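Local coordinates for protein riboflavin kinase, putative (Trypanosoma brucei, PDB 3BNW) that probably phosphorylates riboflavin with ATP to give FMN, the single step of the ATP route to this cofactor, at residues E50-Y55 / L97-Y102. Sequence-based numbering, arbitrary orientation.
Sequences ECLQPY and LTVEPY
The end of helix 46-52 and the 3-10 turn that follows it come up to the start of strand 98-103 with no hydrogen bond between them, Gln-53 CA and Leu-97 CA approaching to 7.7 Å, so that the junction depends on side-chain packing. On the helix side Leu-52 carries most of the contact. Its methyl CD1 touches two groups of the strand segment at once, lying 3.6 Å from Leu-97 CD1 and the same 3.6 Å from Val-99 CG2, and its side chain runs at about a right angle to both. Leu-97 reaches this spot because its CG stands anti to the backbone N (chi1 -162°); its CD1 also rests 3.7 Å from Leu-52 CB, covering the root of the side chain as well as the tip. Leu-97 and Val-99 both have their CB directed toward segment 50-55, whereas that of Thr-98, between them, points away. In the antiparallel beta-barrel characteristic of riboflavin kinases, strand 98-103 pairs with strand 75-87, and Leu-52 reaches farther, to Phe-18 and Leu-20 of strand 18-25 and Phe-175 of strand 174-177, so one leucine packs against several strands. Leu-44, in the loop ahead of the helix, touches both Leu-52 and Leu-97. Beside this buried apolar cluster, the partly exposed Gln-53 starts out away from the strand but bends back at chi2 (-61°), and it runs alongside Leu-97 at the margin of the contact, the two chains pointing opposite ways.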
loop_
_atom_site.group_PDB
_atom_site.type_symbol
_atom_site.label_atom_id
_atom_site.label_comp_id
_atom_site.label_asym_id
_atom_site.label_seq_id
_atom_site.Cartn_x
_atom_site.Cartn_y
_atom_site.Cartn_z
ATOM N N GLU A 50 8.018 -12.546 -6.192
ATOM C CA GLU A 50 8.816 -13.418 -5.326
ATOM C C GLU A 50 9.215 -12.703 -4.035
ATOM O O GLU A 50 9.162 -13.287 -2.955
ATOM C CB GLU A 50 10.073 -13.908 -6.053
ATOM C CG GLU A 50 10.806 -15.039 -5.326
ATOM C CD GLU A 50 12.107 -15.454 -6.007
ATOM O OE1 GLU A 50 12.764 -14.598 -6.638
ATOM O OE2 GLU A 50 12.480 -16.643 -5.895
ATOM N N CYS A 51 9.628 -11.447 -4.158
ATOM C CA CYS A 51 9.965 -10.628 -2.995
ATOM C C CYS A 51 8.788 -10.464 -2.032
ATOM O O CYS A 51 8.978 -10.414 -0.818
ATOM C CB CYS A 51 10.441 -9.243 -3.444
ATOM S SG CYS A 51 12.108 -9.214 -4.126
ATOM N N LEU A 52 7.579 -10.383 -2.583
ATOM C CA LEU A 52 6.375 -10.133 -1.789
ATOM C C LEU A 52 5.809 -11.380 -1.100
ATOM O O LEU A 52 4.938 -11.268 -0.236
ATOM C CB LEU A 52 5.294 -9.491 -2.661
ATOM C CG LEU A 52 5.641 -8.102 -3.196
ATOM C CD1 LEU A 52 4.688 -7.703 -4.306
ATOM C CD2 LEU A 52 5.642 -7.077 -2.077
ATOM N N GLN A 53 6.310 -12.558 -1.464
ATOM C CA GLN A 53 5.780 -13.816 -0.932
ATOM C C GLN A 53 5.646 -13.855 0.596
ATOM O O GLN A 53 4.629 -14.315 1.104
ATOM C CB GLN A 53 6.606 -15.013 -1.429
ATOM C CG GLN A 53 6.391 -15.358 -2.907
ATOM C CD GLN A 53 4.946 -15.734 -3.242
ATOM O OE1 GLN A 53 4.342 -15.171 -4.159
ATOM N NE2 GLN A 53 4.386 -16.681 -2.493
ATOM N N PRO A 54 6.647 -13.346 1.341
ATOM C CA PRO A 54 6.516 -13.365 2.804
ATOM C C PRO A 54 5.405 -12.473 3.371
ATOM O O PRO A 54 5.182 -12.484 4.580
ATOM C CB PRO A 54 7.885 -12.855 3.292
ATOM C CG PRO A 54 8.785 -12.909 2.113
ATOM C CD PRO A 54 7.923 -12.738 0.921
ATOM N N TYR A 55 4.734 -11.706 2.515
ATOM C CA TYR A 55 3.720 -10.749 2.945
ATOM C C TYR A 55 2.312 -11.108 2.457
ATOM O O TYR A 55 1.374 -10.341 2.668
ATOM C CB TYR A 55 4.101 -9.352 2.445
ATOM C CG TYR A 55 5.501 -8.948 2.838
ATOM C CD1 TYR A 55 6.553 -9.051 1.936
ATOM C CD2 TYR A 55 5.780 -8.496 4.120
ATOM C CE1 TYR A 55 7.847 -8.696 2.291
ATOM C CE2 TYR A 55 7.067 -8.142 4.489
ATOM C CZ TYR A 55 8.096 -8.240 3.568
ATOM O OH TYR A 55 9.374 -7.884 3.921
ATOM N N LEU A 97 0.031 -13.397 -7.122
ATOM C CA LEU A 97 0.258 -12.397 -6.079
ATOM C C LEU A 97 -0.146 -11.004 -6.583
ATOM O O LEU A 97 0.350 -10.522 -7.607
ATOM C CB LEU A 97 1.729 -12.406 -5.636
ATOM C CG LEU A 97 2.142 -11.760 -4.303
ATOM C CD1 LEU A 97 2.084 -10.247 -4.364
ATOM C CD2 LEU A 97 1.303 -12.281 -3.153
ATOM N N THR A 98 -1.075 -10.386 -5.861
ATOM C CA THR A 98 -1.619 -9.083 -6.200
ATOM C C THR A 98 -1.330 -8.141 -5.039
ATOM O O THR A 98 -1.274 -8.577 -3.888
ATOM C CB THR A 98 -3.149 -9.170 -6.421
ATOM O OG1 THR A 98 -3.442 -10.159 -7.415
ATOM C CG2 THR A 98 -3.720 -7.835 -6.862
ATOM N N VAL A 99 -1.122 -6.862 -5.350
ATOM C CA VAL A 99 -1.014 -5.820 -4.325
ATOM C C VAL A 99 -2.070 -4.766 -4.600
ATOM O O VAL A 99 -2.112 -4.181 -5.679
ATOM C CB VAL A 99 0.391 -5.180 -4.278
ATOM C CG1 VAL A 99 0.404 -3.973 -3.332
ATOM C CG2 VAL A 99 1.425 -6.213 -3.848
ATOM N N GLU A 100 -2.922 -4.537 -3.608
ATOM C CA GLU A 100 -4.100 -3.699 -3.761
ATOM C C GLU A 100 -4.076 -2.609 -2.695
ATOM O O GLU A 100 -4.453 -2.861 -1.552
ATOM C CB GLU A 100 -5.356 -4.562 -3.635
ATOM C CG GLU A 100 -6.632 -3.888 -4.087
ATOM C CD GLU A 100 -7.842 -4.789 -3.938
ATOM O OE1 GLU A 100 -8.492 -5.079 -4.961
ATOM O OE2 GLU A 100 -8.140 -5.219 -2.801
ATOM N N PRO A 101 -3.624 -1.392 -3.063
ATOM C CA PRO A 101 -3.443 -0.341 -2.070
ATOM C C PRO A 101 -4.688 0.532 -1.884
ATOM O O PRO A 101 -5.456 0.744 -2.832
ATOM C CB PRO A 101 -2.290 0.484 -2.653
ATOM C CG PRO A 101 -2.375 0.280 -4.147
ATOM C CD PRO A 101 -3.265 -0.915 -4.414
ATOM N N TYR A 102 -4.868 1.030 -0.661
ATOM C CA TYR A 102 -5.976 1.919 -0.330
ATOM C C TYR A 102 -5.433 3.165 0.368
ATOM O O TYR A 102 -5.238 3.173 1.586
ATOM C CB TYR A 102 -7.003 1.215 0.572
ATOM C CG TYR A 102 -7.201 -0.258 0.285
ATOM C CD1 TYR A 102 -7.772 -0.686 -0.910
ATOM C CD2 TYR A 102 -6.835 -1.220 1.217
ATOM C CE1 TYR A 102 -7.954 -2.035 -1.174
ATOM C CE2 TYR A 102 -7.020 -2.569 0.964
ATOM C CZ TYR A 102 -7.576 -2.970 -0.234
ATOM O OH TYR A 102 -7.758 -4.312 -0.480
#